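Local coordinates for protein endosialidase (Enterobacteria phage phi92, PDB 4HIZ) that cleaves polysialic acid chains as an endosialidase, hydrolysing alpha-2,8 and alpha-2,9 linkages, probably to get the phage through the bacterial capsule, at residues T77-N83 and D511-L517; N469-G475 and Y486-E491; A103-H107 and K504-Y508. One frame throughout, in Å; residues are numbered along the deposited sequence.

Contact 1 (T77-N83 and D511-L517). With CA (calcium ion), chain B; NA (sodium ion), chain C.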
ATOM      1  N   THR A  77      -7.475   5.331  10.198  1.00  8.52           N
ATOM      2  CA  THR A  77      -6.370   5.947   9.474  1.00  8.00           C
ATOM      3  C   THR A  77      -5.075   5.264   9.851  1.00  9.02           C
ATOM      4  O   THR A  77      -4.950   4.694  10.955  1.00  9.29           O
ATOM      5  CB  THR A  77      -6.182   7.497   9.711  1.00  8.99           C
ATOM      6  OG1 THR A  77      -5.787   7.768  11.072  1.00 11.26           O
ATOM      7  CG2 THR A  77      -7.474   8.215   9.439  1.00 11.36           C
ATOM      8  N   ASP A  78      -4.130   5.325   8.923  1.00  9.13           N
ATOM      9  CA  ASP A  78      -2.793   4.794   9.241  1.00  9.97           C
ATOM     10  C   ASP A  78      -1.792   5.507   8.377  1.00 10.34           C
ATOM     11  O   ASP A  78      -1.229   4.940   7.440  1.00 11.01           O
ATOM     12  CB  ASP A  78      -2.766   3.276   9.056  1.00 12.56           C
ATOM     13  CG  ASP A  78      -1.477   2.641   9.560  1.00 16.46           C
ATOM     14  OD1 ASP A  78      -0.705   3.301  10.317  1.00 17.05           O
ATOM     15  OD2 ASP A  78      -1.281   1.449   9.225  1.00 19.62           O
ATOM     16  N   THR A  79      -1.499   6.764   8.736  1.00  9.72           N
ATOM     17  CA  THR A  79      -0.524   7.553   7.983  1.00  9.70           C
ATOM     18  C   THR A  79       0.439   8.183   8.986  1.00  9.19           C
ATOM     19  O   THR A  79       0.141   8.239  10.194  1.00  9.59           O
ATOM     20  CB  THR A  79      -1.197   8.664   7.093  1.00 11.17           C
ATOM     21  OG1 THR A  79      -1.028   9.948   7.717  1.00 11.26           O
ATOM     22  CG2 THR A  79      -2.696   8.399   6.826  1.00 11.63           C
ATOM     23  N   PRO A  80       1.602   8.647   8.504  1.00 10.08           N
ATOM     24  CA  PRO A  80       2.607   9.132   9.477  1.00  9.64           C
ATOM     25  C   PRO A  80       2.365  10.577   9.885  1.00 10.09           C
ATOM     26  O   PRO A  80       3.102  11.104  10.726  1.00 10.50           O
ATOM     27  CB  PRO A  80       3.928   9.025   8.704  1.00 12.18           C
ATOM     28  CG  PRO A  80       3.509   9.233   7.263  1.00 12.40           C
ATOM     29  CD  PRO A  80       2.119   8.631   7.120  1.00 11.15           C
ATOM     30  N   PHE A  81       1.341  11.197   9.319  1.00  9.43           N
ATOM     31  CA  PHE A  81       0.964  12.513   9.841  1.00  8.94           C
ATOM     32  C   PHE A  81       0.383  12.377  11.230  1.00  9.91           C
ATOM     33  O   PHE A  81       0.002  11.273  11.683  1.00 10.28           O
ATOM     34  CB  PHE A  81      -0.075  13.188   8.922  1.00  9.35           C
ATOM     35  CG  PHE A  81       0.525  13.721   7.648  1.00 10.32           C
ATOM     36  CD1 PHE A  81       1.094  14.989   7.595  1.00 11.26           C
ATOM     37  CD2 PHE A  81       0.549  12.947   6.498  1.00 11.12           C
ATOM     38  CE1 PHE A  81       1.652  15.498   6.386  1.00 11.87           C
ATOM     39  CE2 PHE A  81       1.099  13.429   5.300  1.00 12.20           C
ATOM     40  CZ  PHE A  81       1.654  14.710   5.240  1.00 11.83           C
ATOM     41  N   TYR A  82       0.328  13.512  11.931  1.00  9.78           N
ATOM     42  CA  TYR A  82      -0.371  13.568  13.210  1.00  9.69           C
ATOM     43  C   TYR A  82      -1.851  13.746  12.838  1.00 10.20           C
ATOM     44  O   TYR A  82      -2.296  14.857  12.507  1.00 10.91           O
ATOM     45  CB  TYR A  82       0.172  14.764  14.054  1.00  9.85           C
ATOM     46  CG  TYR A  82      -0.195  14.645  15.520  1.00 10.27           C
ATOM     47  CD1 TYR A  82      -1.501  14.910  15.970  1.00 10.76           C
ATOM     48  CD2 TYR A  82       0.781  14.298  16.479  1.00 10.94           C
ATOM     49  CE1 TYR A  82      -1.827  14.790  17.325  1.00 11.71           C
ATOM     50  CE2 TYR A  82       0.454  14.163  17.816  1.00 11.40           C
ATOM     51  CZ  TYR A  82      -0.840  14.407  18.243  1.00 11.78           C
ATOM     52  OH  TYR A  82      -1.128  14.269  19.583  1.00 11.77           O
ATOM     53  N   ASN A  83      -2.593  12.641  12.833  1.00  9.47           N
ATOM     54  CA  ASN A  83      -3.987  12.623  12.370  1.00  9.57           C
ATOM     55  C   ASN A  83      -4.857  12.605  13.602  1.00 11.13           C
ATOM     56  O   ASN A  83      -4.897  11.601  14.323  1.00 10.71           O
ATOM     57  CB  ASN A  83      -4.249  11.355  11.553  1.00 10.06           C
ATOM     58  CG  ASN A  83      -3.371  11.298  10.325  1.00 11.04           C
ATOM     59  OD1 ASN A  83      -3.272  12.292   9.587  1.00 11.03           O
ATOM     60  ND2 ASN A  83      -2.725  10.138  10.082  1.00 11.86           N
ATOM     61  N   ASP A 511       8.980   6.507  12.204  1.00 11.13           N
ATOM     62  CA  ASP A 511       7.563   6.103  12.168  1.00 11.38           C
ATOM     63  C   ASP A 511       6.586   7.270  12.122  1.00 12.24           C
ATOM     64  O   ASP A 511       5.375   7.095  12.345  1.00 13.16           O
ATOM     65  CB  ASP A 511       7.260   5.215  13.374  1.00 12.29           C
ATOM     66  CG  ASP A 511       8.194   3.993  13.414  1.00 14.54           C
ATOM     67  OD1 ASP A 511       8.124   3.181  12.451  1.00 16.17           O
ATOM     68  OD2 ASP A 511       9.015   3.878  14.358  1.00 15.33           O
ATOM     69  N   GLY A 512       7.112   8.466  11.884  1.00 11.90           N
ATOM     70  CA  GLY A 512       6.244   9.642  11.936  1.00 11.73           C
ATOM     71  C   GLY A 512       5.519   9.728  13.271  1.00 11.30           C
ATOM     72  O   GLY A 512       6.081   9.386  14.327  1.00 11.21           O
ATOM     73  N   HIS A 513       4.276  10.217  13.235  1.00 10.11           N
ATOM     74  CA  HIS A 513       3.483  10.467  14.438  1.00 10.10           C
ATOM     75  C   HIS A 513       2.478   9.372  14.704  1.00 11.10           C
ATOM     76  O   HIS A 513       1.810   8.887  13.751  1.00 11.71           O
ATOM     77  CB  HIS A 513       2.760  11.817  14.254  1.00 10.39           C
ATOM     78  CG  HIS A 513       3.735  12.925  14.037  1.00 10.55           C
ATOM     79  ND1 HIS A 513       4.530  13.413  15.057  1.00 11.79           N
ATOM     80  CD2 HIS A 513       4.122  13.563  12.911  1.00 10.65           C
ATOM     81  CE1 HIS A 513       5.346  14.332  14.566  1.00 12.22           C
ATOM     82  NE2 HIS A 513       5.111  14.452  13.265  1.00 11.06           N
ATOM     83  N   PRO A 514       2.312   9.000  15.989  1.00 11.35           N
ATOM     84  CA  PRO A 514       1.505   7.806  16.307  1.00 11.25           C
ATOM     85  C   PRO A 514       0.019   8.116  16.378  1.00 11.11           C
ATOM     86  O   PRO A 514      -0.767   7.189  16.573  1.00 12.54           O
ATOM     87  CB  PRO A 514       2.003   7.402  17.715  1.00 12.28           C
ATOM     88  CG  PRO A 514       2.503   8.701  18.320  1.00 12.81           C
ATOM     89  CD  PRO A 514       3.122   9.453  17.138  1.00 12.40           C
ATOM     90  N   ALA A 515      -0.367   9.393  16.266  1.00  9.72           N
ATOM     91  CA  ALA A 515      -1.795   9.727  16.318  1.00 10.03           C
ATOM     92  C   ALA A 515      -2.539   9.309  15.047  1.00 10.11           C
ATOM     93  O   ALA A 515      -2.143   9.690  13.946  1.00 10.79           O
ATOM     94  CB  ALA A 515      -1.940  11.252  16.510  1.00  9.46           C
ATOM     95  N   ASP A 516      -3.593   8.514  15.226  1.00  8.98           N
ATOM     96  CA  ASP A 516      -4.456   8.045  14.126  1.00  8.48           C
ATOM     97  C   ASP A 516      -5.884   7.883  14.653  1.00  8.90           C
ATOM     98  O   ASP A 516      -6.123   8.012  15.854  1.00 10.05           O
ATOM     99  CB  ASP A 516      -3.916   6.712  13.517  1.00  9.09           C
ATOM    100  CG  ASP A 516      -2.828   6.970  12.499  1.00 11.29           C
ATOM    101  OD1 ASP A 516      -3.116   7.575  11.433  1.00 11.14           O
ATOM    102  OD2 ASP A 516      -1.661   6.611  12.776  1.00 13.42           O
ATOM    103  N   LEU A 517      -6.831   7.590  13.761  1.00  9.28           N
ATOM    104  CA  LEU A 517      -8.249   7.550  14.148  1.00  8.89           C
ATOM    105  C   LEU A 517      -8.791   6.130  14.215  1.00  9.16           C
ATOM    106  O   LEU A 517      -8.305   5.238  13.494  1.00 10.20           O
ATOM    107  CB  LEU A 517      -9.106   8.356  13.137  1.00 10.22           C
ATOM    108  CG  LEU A 517      -8.631   9.778  12.913  1.00 10.93           C
ATOM    109  CD1 LEU A 517      -9.544  10.438  11.869  1.00 12.16           C
ATOM    110  CD2 LEU A 517      -8.671  10.596  14.232  1.00 10.26           C
TER
HETATM  111 CA    CA B 823      -0.257   8.871  12.466  1.00 16.23          CA
HETATM  112 NA    NA C 828      10.285   1.969  11.321  1.00 35.92          NA
HETATM  113  O   HOH W   1      -5.701  10.733  16.707  1.00 12.20           O
HETATM  114  O   HOH W   2      10.400  -0.991  11.145  1.00 21.28           O
HETATM  115  O   HOH W   3      12.319   3.154  12.384  1.00 40.62           O
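Asp516 OD1 is gripped by three donors from segment 77-83. Thr77 OG1 gives the shortest bond, 2.7 Å to Asp516 OD1, on the lone pair facing away from the other carboxylate oxygen. The backbone Thr79 N comes in on the syn side, and Asn83 ND2 reaches Asp516 OD1 from above the carboxylate plane at 2.9 Å. With CG anti to its carbonyl carbon (chi1 -61°), Asn83 lies alongside Asp516, and the same amide nitrogen donates almost straight, in its own plane, to Thr79 OG1. That hydroxyl also accepts from Phe81 N, an ST turn, so the rotation of the amide is well fixed. Thr77 OG1 in turn accepts from Leu517 N at 2.9 Å.

With OD1 held this way, the other oxygen, Asp516 OD2, binds a calcium ion at 2.7 Å. The remaining protein ligands are carbonyl oxygens, Thr79 O and Phe81 O from one segment, His513 O and Ala515 O from the other, at 2.4 to 2.5 Å from the calcium. A bond from His513 N to Pro80 O (2.9 Å) closes the loops beside the metal. Ala515 CB sits squarely over one face of the Tyr82 ring, 3.6 Å from the ring centroid, while Tyr82 OH bonds to His107.

Asp78 meets Arg542 (salt bridge) and Tyr536 (hydrogen bond), and Asp511 OD2 meets Lys118 (salt bridge), all of a second subunit; Asp511 OD1 also binds a sodium ion. Carbonyl groups from two loops plus one carboxylate make a calcium site that ties distant ends of the catalytic beta-propeller sequence together.

Contact 2 (N469-G475 and Y486-E491)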
ATOM      1  N   ASN A 469       1.590  15.928  24.980  1.00 13.24           N
ATOM      2  CA  ASN A 469       0.287  16.033  24.331  1.00 14.16           C
ATOM      3  C   ASN A 469      -0.255  14.643  23.997  1.00 12.60           C
ATOM      4  O   ASN A 469       0.504  13.727  23.662  1.00 13.22           O
ATOM      5  CB  ASN A 469       0.381  16.791  23.010  1.00 18.10           C
ATOM      6  CG  ASN A 469       1.135  18.060  23.119  1.00 24.72           C
ATOM      7  OD1 ASN A 469       2.323  18.133  22.742  1.00 32.32           O
ATOM      8  ND2 ASN A 469       0.487  19.074  23.660  1.00 22.41           N
ATOM      9  N   SER A 470      -1.573  14.510  24.069  1.00 11.74           N
ATOM     10  CA  SER A 470      -2.255  13.268  23.707  1.00 11.93           C
ATOM     11  C   SER A 470      -3.324  13.507  22.664  1.00 11.77           C
ATOM     12  O   SER A 470      -4.109  14.463  22.756  1.00 12.73           O
ATOM     13  CB  SER A 470      -2.895  12.654  24.952  1.00 12.03           C
ATOM     14  OG  SER A 470      -3.610  11.471  24.610  1.00 13.42           O
ATOM     15  N   ALA A 471      -3.379  12.608  21.672  1.00  9.83           N
ATOM     16  CA  ALA A 471      -4.442  12.658  20.656  1.00 11.48           C
ATOM     17  C   ALA A 471      -5.641  11.784  21.031  1.00 11.55           C
ATOM     18  O   ALA A 471      -6.613  11.693  20.263  1.00 11.28           O
ATOM     19  CB  ALA A 471      -3.885  12.234  19.323  1.00 12.84           C
ATOM     20  N   CYS A 472      -5.587  11.128  22.192  1.00 11.79           N
ATOM     21  CA  CYS A 472      -6.626  10.151  22.525  1.00 11.95           C
ATOM     22  C   CYS A 472      -7.943  10.849  22.768  1.00 12.02           C
ATOM     23  O   CYS A 472      -7.988  11.831  23.476  1.00 12.82           O
ATOM     24  CB  CYS A 472      -6.218   9.299  23.751  1.00 12.47           C
ATOM     25  SG  CYS A 472      -4.791   8.252  23.400  1.00 13.15           S
ATOM     26  N   GLY A 473      -9.004  10.353  22.153  1.00 10.74           N
ATOM     27  CA  GLY A 473     -10.324  10.961  22.280  1.00 11.12           C
ATOM     28  C   GLY A 473     -10.550  12.042  21.248  1.00 11.62           C
ATOM     29  O   GLY A 473     -10.447  11.787  20.015  1.00 10.71           O
ATOM     30  N   VAL A 474     -10.906  13.247  21.755  1.00 10.09           N
ATOM     31  CA  VAL A 474     -11.203  14.418  20.929  1.00 10.36           C
ATOM     32  C   VAL A 474     -12.035  14.008  19.690  1.00  9.55           C
ATOM     33  O   VAL A 474     -11.698  14.336  18.550  1.00  9.85           O
ATOM     34  CB  VAL A 474      -9.934  15.268  20.566  1.00 11.11           C
ATOM     35  CG1 VAL A 474      -9.403  16.001  21.852  1.00 12.62           C
ATOM     36  CG2 VAL A 474      -8.790  14.447  19.889  1.00 12.61           C
ATOM     37  N   GLY A 475     -13.129  13.305  19.971  1.00 10.05           N
ATOM     38  CA  GLY A 475     -13.860  12.556  18.943  1.00  9.17           C
ATOM     39  C   GLY A 475     -15.230  13.132  18.595  1.00 10.07           C
ATOM     40  O   GLY A 475     -15.557  14.290  18.884  1.00 11.16           O
ATOM     41  N   TYR A 486     -18.665   6.046  17.198  1.00  8.67           N
ATOM     42  CA  TYR A 486     -17.851   7.022  17.933  1.00  9.10           C
ATOM     43  C   TYR A 486     -16.499   6.993  17.257  1.00  9.96           C
ATOM     44  O   TYR A 486     -15.812   5.957  17.284  1.00 10.27           O
ATOM     45  CB  TYR A 486     -17.751   6.631  19.408  1.00  9.31           C
ATOM     46  CG  TYR A 486     -16.725   7.423  20.248  1.00  8.92           C
ATOM     47  CD1 TYR A 486     -16.662   8.806  20.191  1.00  9.88           C
ATOM     48  CD2 TYR A 486     -15.819   6.766  21.095  1.00  9.06           C
ATOM     49  CE1 TYR A 486     -15.793   9.531  20.967  1.00  9.83           C
ATOM     50  CE2 TYR A 486     -14.916   7.470  21.886  1.00  9.53           C
ATOM     51  CZ  TYR A 486     -14.908   8.863  21.808  1.00  9.29           C
ATOM     52  OH  TYR A 486     -14.018   9.576  22.576  1.00  9.36           O
ATOM     53  N   ILE A 487     -16.108   8.102  16.647  1.00  9.53           N
ATOM     54  CA  ILE A 487     -14.917   8.112  15.800  1.00 10.00           C
ATOM     55  C   ILE A 487     -13.970   9.093  16.462  1.00 10.77           C
ATOM     56  O   ILE A 487     -14.315  10.268  16.694  1.00 10.49           O
ATOM     57  CB  ILE A 487     -15.250   8.544  14.354  1.00 10.02           C
ATOM     58  CG1 ILE A 487     -16.395   7.662  13.832  1.00 10.24           C
ATOM     59  CG2 ILE A 487     -13.994   8.444  13.431  1.00  9.96           C
ATOM     60  CD1 ILE A 487     -16.727   7.898  12.344  1.00 11.16           C
ATOM     61  N   PHE A 488     -12.773   8.622  16.778  1.00  9.94           N
ATOM     62  CA  PHE A 488     -11.966   9.337  17.774  1.00  9.57           C
ATOM     63  C   PHE A 488     -10.504   8.932  17.683  1.00 10.05           C
ATOM     64  O   PHE A 488     -10.152   8.039  16.912  1.00 10.22           O
ATOM     65  CB  PHE A 488     -12.497   9.072  19.190  1.00  9.87           C
ATOM     66  CG  PHE A 488     -12.319   7.642  19.659  1.00 11.14           C
ATOM     67  CD1 PHE A 488     -13.078   6.618  19.111  1.00 10.91           C
ATOM     68  CD2 PHE A 488     -11.382   7.328  20.640  1.00 11.77           C
ATOM     69  CE1 PHE A 488     -12.934   5.289  19.524  1.00 11.87           C
ATOM     70  CE2 PHE A 488     -11.221   6.016  21.071  1.00 12.19           C
ATOM     71  CZ  PHE A 488     -12.008   4.986  20.514  1.00 12.02           C
ATOM     72  N   GLY A 489      -9.653   9.576  18.497  1.00  9.21           N
ATOM     73  CA  GLY A 489      -8.206   9.343  18.392  1.00 10.14           C
ATOM     74  C   GLY A 489      -7.623   8.328  19.353  1.00 10.61           C
ATOM     75  O   GLY A 489      -8.139   8.101  20.449  1.00 10.80           O
ATOM     76  N   GLY A 490      -6.554   7.678  18.885  1.00  9.45           N
ATOM     77  CA  GLY A 490      -5.692   6.879  19.765  1.00 10.60           C
ATOM     78  C   GLY A 490      -4.276   6.882  19.224  1.00 10.03           C
ATOM     79  O   GLY A 490      -4.075   7.230  18.049  1.00 10.54           O
ATOM     80  N   GLU A 491      -3.290   6.519  20.060  1.00 10.04           N
ATOM     81  CA  GLU A 491      -1.904   6.465  19.594  1.00  9.29           C
ATOM     82  C   GLU A 491      -1.433   5.028  19.552  1.00  9.94           C
ATOM     83  O   GLU A 491      -2.260   4.092  19.532  1.00 10.90           O
ATOM     84  CB  GLU A 491      -0.989   7.335  20.501  1.00  9.01           C
ATOM     85  CG  GLU A 491      -1.635   8.755  20.606  1.00 10.16           C
ATOM     86  CD  GLU A 491      -0.779   9.750  21.397  1.00 12.22           C
ATOM     87  OE1 GLU A 491       0.234   9.350  22.038  1.00 12.24           O
ATOM     88  OE2 GLU A 491      -1.135  10.949  21.341  1.00 13.22           O
TER
HETATM   89  O   HOH W   4       2.121  10.816  23.335  1.00 13.85           O
HETATM   90  O   HOH W   5       0.616  12.832  21.015  1.00 13.98           O
HETATM   91  O   HOH W   6     -14.212  12.343  22.468  1.00 14.79           O
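Glu491 reaches across to the 469-475 segment with its chain extended beyond CG, and its OE2 accepts from Ala471 N at 2.8 Å. The donor meets the anti side of the carboxylate, 28° out of its plane, and Ala471 CB packs against the same oxygen. A water bridges Glu491 OE2 and Asn469 O; a second, on Glu491 OE1, reaches that carbonyl only weakly, and Glu491 OE1 also bonds to Gln464 N. Beside it, Cys472 SG rests over the backbone of Gly490, 4.0 Å from Gly490 CA. An ST turn at Ser470, whose OG accepts from Cys472 N and also bonds to Arg415 O, shapes the approach to the strand.

Farther along, Gly473 and Gly489 form an antiparallel hydrogen-bonded pair, with Gly489 N to Gly473 O at 2.8 Å and the return bond from Gly473 N to Gly489 O at 3.0 Å. Phe488 CG stands between its backbone N and carbonyl carbon (chi1 67°); CB meets Gly473 O at 3.5 Å, and the ring turns an edge to Gly473 CA. Tyr486 lies against one face of the Phe488 ring. Its CE1 approaches Gly475 CA, and its OH shares a water with Gly475 N besides bonding to Thr413.

The pairing belongs to the hairpin of strands 473-480 and 483-490, the latter flanked on its other side by strand 516-523. Tyr486 and Phe488 pack on strand 435-442, while Ala471 touches strand 82-84.

Contact 3 (A103-H107 and K504-Y508)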
ATOM      1  N   ALA A 103      -4.974  16.728   9.605  1.00 10.92           N
ATOM      2  CA  ALA A 103      -3.737  15.988   9.356  1.00 11.19           C
ATOM      3  C   ALA A 103      -2.605  16.990   9.430  1.00 12.31           C
ATOM      4  O   ALA A 103      -2.473  17.854   8.562  1.00 12.18           O
ATOM      5  CB  ALA A 103      -3.789  15.355   7.941  1.00 10.75           C
ATOM      6  N   GLY A 104      -1.779  16.884  10.459  1.00 12.38           N
ATOM      7  CA  GLY A 104      -0.693  17.852  10.629  1.00 11.57           C
ATOM      8  C   GLY A 104       0.516  17.185  11.261  1.00 11.09           C
ATOM      9  O   GLY A 104       0.860  16.036  10.900  1.00 11.07           O
ATOM     10  N   GLU A 105       1.156  17.867  12.202  1.00 10.32           N
ATOM     11  CA  GLU A 105       2.372  17.321  12.787  1.00 10.71           C
ATOM     12  C   GLU A 105       2.419  17.491  14.316  1.00 11.80           C
ATOM     13  O   GLU A 105       3.267  16.909  14.978  1.00 11.88           O
ATOM     14  CB  GLU A 105       3.614  17.982  12.182  1.00 11.84           C
ATOM     15  CG  GLU A 105       3.741  19.476  12.648  1.00 14.55           C
ATOM     16  CD  GLU A 105       4.872  20.232  11.955  1.00 16.66           C
ATOM     17  OE1 GLU A 105       5.126  19.949  10.751  1.00 16.64           O
ATOM     18  OE2 GLU A 105       5.500  21.114  12.622  1.00 17.77           O
ATOM     19  N   ARG A 106       1.518  18.313  14.874  1.00 12.32           N
ATOM     20  CA  ARG A 106       1.559  18.644  16.300  1.00 12.70           C
ATOM     21  C   ARG A 106       0.246  19.304  16.714  1.00 12.48           C
ATOM     22  O   ARG A 106      -0.631  19.537  15.894  1.00 11.47           O
ATOM     23  CB  ARG A 106       2.706  19.630  16.571  1.00 13.08           C
ATOM     24  CG  ARG A 106       2.434  21.031  15.988  1.00 14.70           C
ATOM     25  CD  ARG A 106       3.555  21.998  16.344  1.00 17.24           C
ATOM     26  NE  ARG A 106       4.698  21.803  15.438  1.00 18.92           N
ATOM     27  CZ  ARG A 106       5.959  22.070  15.758  1.00 22.90           C
ATOM     28  NH1 ARG A 106       6.254  22.485  16.975  1.00 26.33           N
ATOM     29  NH2 ARG A 106       6.925  21.883  14.876  1.00 22.63           N
ATOM     30  N   HIS A 107       0.129  19.610  17.997  1.00 12.96           N
ATOM     31  CA  HIS A 107      -1.012  20.368  18.501  1.00 13.68           C
ATOM     32  C   HIS A 107      -0.817  21.816  18.122  1.00 15.16           C
ATOM     33  O   HIS A 107      -0.432  22.639  18.939  1.00 18.28           O
ATOM     34  CB  HIS A 107      -1.154  20.179  20.023  1.00 14.42           C
ATOM     35  CG  HIS A 107      -1.683  18.826  20.384  1.00 14.41           C
ATOM     36  ND1 HIS A 107      -2.747  18.641  21.244  1.00 15.60           N
ATOM     37  CD2 HIS A 107      -1.303  17.584  19.974  1.00 13.43           C
ATOM     38  CE1 HIS A 107      -3.006  17.337  21.335  1.00 15.42           C
ATOM     39  NE2 HIS A 107      -2.137  16.682  20.585  1.00 14.00           N
ATOM     40  N   LYS A 504      12.028  18.594  14.543  1.00 14.01           N
ATOM     41  CA  LYS A 504      11.305  19.239  13.429  1.00 14.71           C
ATOM     42  C   LYS A 504       9.936  18.604  13.110  1.00 13.47           C
ATOM     43  O   LYS A 504       9.153  19.193  12.370  1.00 14.24           O
ATOM     44  CB  LYS A 504      12.152  19.263  12.151  1.00 18.29           C
ATOM     45  CG  LYS A 504      13.363  20.196  12.184  1.00 25.99           C
ATOM     46  CD  LYS A 504      14.132  20.140  10.857  1.00 36.87           C
ATOM     47  CE  LYS A 504      15.485  20.823  10.965  1.00 49.19           C
ATOM     48  NZ  LYS A 504      16.105  21.014   9.625  1.00 58.69           N
ATOM     49  N   LYS A 505       9.664  17.442  13.697  1.00 11.60           N
ATOM     50  CA  LYS A 505       8.378  16.744  13.571  1.00 12.05           C
ATOM     51  C   LYS A 505       8.071  16.282  12.151  1.00 12.07           C
ATOM     52  O   LYS A 505       6.891  16.203  11.742  1.00 13.02           O
ATOM     53  CB  LYS A 505       7.224  17.608  14.135  1.00 12.23           C
ATOM     54  CG  LYS A 505       7.420  17.798  15.672  1.00 15.01           C
ATOM     55  CD  LYS A 505       6.221  18.452  16.318  1.00 16.45           C
ATOM     56  CE  LYS A 505       6.438  18.616  17.844  1.00 17.27           C
ATOM     57  NZ  LYS A 505       6.114  17.380  18.629  1.00 16.32           N
ATOM     58  N   LEU A 506       9.114  15.958  11.398  1.00 11.78           N
ATOM     59  CA  LEU A 506       8.904  15.447  10.041  1.00 11.82           C
ATOM     60  C   LEU A 506       8.158  14.110  10.048  1.00 11.55           C
ATOM     61  O   LEU A 506       8.631  13.133  10.624  1.00 11.54           O
ATOM     62  CB  LEU A 506      10.252  15.248   9.319  1.00 13.58           C
ATOM     63  CG  LEU A 506      11.182  16.479   9.273  1.00 16.41           C
ATOM     64  CD1 LEU A 506      12.514  16.071   8.615  1.00 17.51           C
ATOM     65  CD2 LEU A 506      10.518  17.586   8.475  1.00 18.12           C
ATOM     66  N   TRP A 507       7.034  14.053   9.354  1.00 10.91           N
ATOM     67  CA  TRP A 507       6.220  12.844   9.359  1.00 10.12           C
ATOM     68  C   TRP A 507       6.930  11.695   8.654  1.00 10.87           C
ATOM     69  O   TRP A 507       6.686  10.551   8.988  1.00 11.23           O
ATOM     70  CB  TRP A 507       4.832  13.120   8.715  1.00 10.65           C
ATOM     71  CG  TRP A 507       4.925  13.957   7.477  1.00 10.65           C
ATOM     72  CD1 TRP A 507       5.167  13.537   6.195  1.00  9.78           C
ATOM     73  CD2 TRP A 507       4.796  15.381   7.412  1.00 11.48           C
ATOM     74  NE1 TRP A 507       5.191  14.627   5.327  1.00  9.86           N
ATOM     75  CE2 TRP A 507       4.978  15.764   6.063  1.00 12.09           C
ATOM     76  CE3 TRP A 507       4.570  16.374   8.377  1.00 14.35           C
ATOM     77  CZ2 TRP A 507       4.910  17.090   5.641  1.00 14.95           C
ATOM     78  CZ3 TRP A 507       4.492  17.697   7.958  1.00 16.90           C
ATOM     79  CH2 TRP A 507       4.663  18.048   6.603  1.00 16.84           C
ATOM     80  N   TYR A 508       7.810  12.006   7.711  1.00 10.41           N
ATOM     81  CA  TYR A 508       8.396  10.952   6.899  1.00 10.45           C
ATOM     82  C   TYR A 508       9.644  10.363   7.508  1.00 11.02           C
ATOM     83  O   TYR A 508      10.226   9.432   6.942  1.00 12.72           O
ATOM     84  CB  TYR A 508       8.668  11.470   5.486  1.00 11.35           C
ATOM     85  CG  TYR A 508       9.494  12.764   5.428  1.00 12.14           C
ATOM     86  CD1 TYR A 508      10.881  12.749   5.563  1.00 12.16           C
ATOM     87  CD2 TYR A 508       8.891  13.976   5.129  1.00 13.93           C
ATOM     88  CE1 TYR A 508      11.626  13.928   5.459  1.00 13.33           C
ATOM     89  CE2 TYR A 508       9.629  15.149   5.024  1.00 14.34           C
ATOM     90  CZ  TYR A 508      10.999  15.110   5.176  1.00 14.71           C
ATOM     91  OH  TYR A 508      11.751  16.258   5.058  1.00 16.80           O
TER
HETATM   92  O   HOH W   7       3.600  16.364  17.784  1.00 12.94           O
HETATM   93  O   HOH W   8       7.597  19.209  10.025  1.00 20.15           O
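The aliphatic chain of Lys505 crosses Arg106 at about a right angle, with CD lying 3.6 Å above the centre of one guanidinium face. Its closest approach is from Lys505 CD to Arg106 CZ, 3.7 Å. The same methylene group touches the backbone at Glu105 O, and the CB atoms of Glu105 and Lys505 also meet. At the end of the Glu105 chain, OE1 comes to the edge of the indole of Trp507, near the ring plane, 3.6 Å from Trp507 CZ3. The carboxylate and ring planes are 52° apart.

No direct hydrogen bond joins the two segments; water does so twice. One molecule gives protons to Glu105 OE1 and Lys504 O. The other donates to Glu105 O at 2.9 Å and accepts from Lys505 NZ at 2.8 Å. A bend at the end of the lysine chain (chi4 -83°) turns the ammonium group to that water, while the OG of Ser498, a residue of a glycan-binding pocket, offers NZ a second partner.

Behind this shell, Arg106 grips Glu105 side-on, placing NE and NH2 on the single oxygen Glu105 OE2; the NH2 bond measures 2.8 Å. Both nitrogens hold that oxygen in the guanidinium plane, which fixes the flat face on which the lysine rests. Glu105 OE1 is further held by Asn111 ND2, and the carbonyl of Lys505 by His513 NE2.

Segment 103-107 leaves the end of strand 96-104, which pairs with strands 82-84 and 113-119. Segment 504-508 belongs to the long loop between strands 483-490 and 516-523. There, Trp507 stacks on Phe81 and meets His578 of the second subunit, and Tyr508 O bonds to Arg554 of the third.

In the fold
Contact 1 lies between the other two, its centre 11 Å from that of contact 2 and 9 Å from that of contact 3. A probable hydrogen bond of 3.1 Å from Gly490 N to Asp516 O joins it to contact 2 through neighbouring strands of one sheet. Toward contact 3, Tyr82 N lies 2.8 Å from Gly104 O. Contacts 2 and 3 meet directly where His107 packs on Asn469 and Ser470. Along the chain, both are nested within the loop closed by contact 1. The side chain of Lys505 lies about 6 Å from a bound sialic acid, and that of His513 about 10 Å from one.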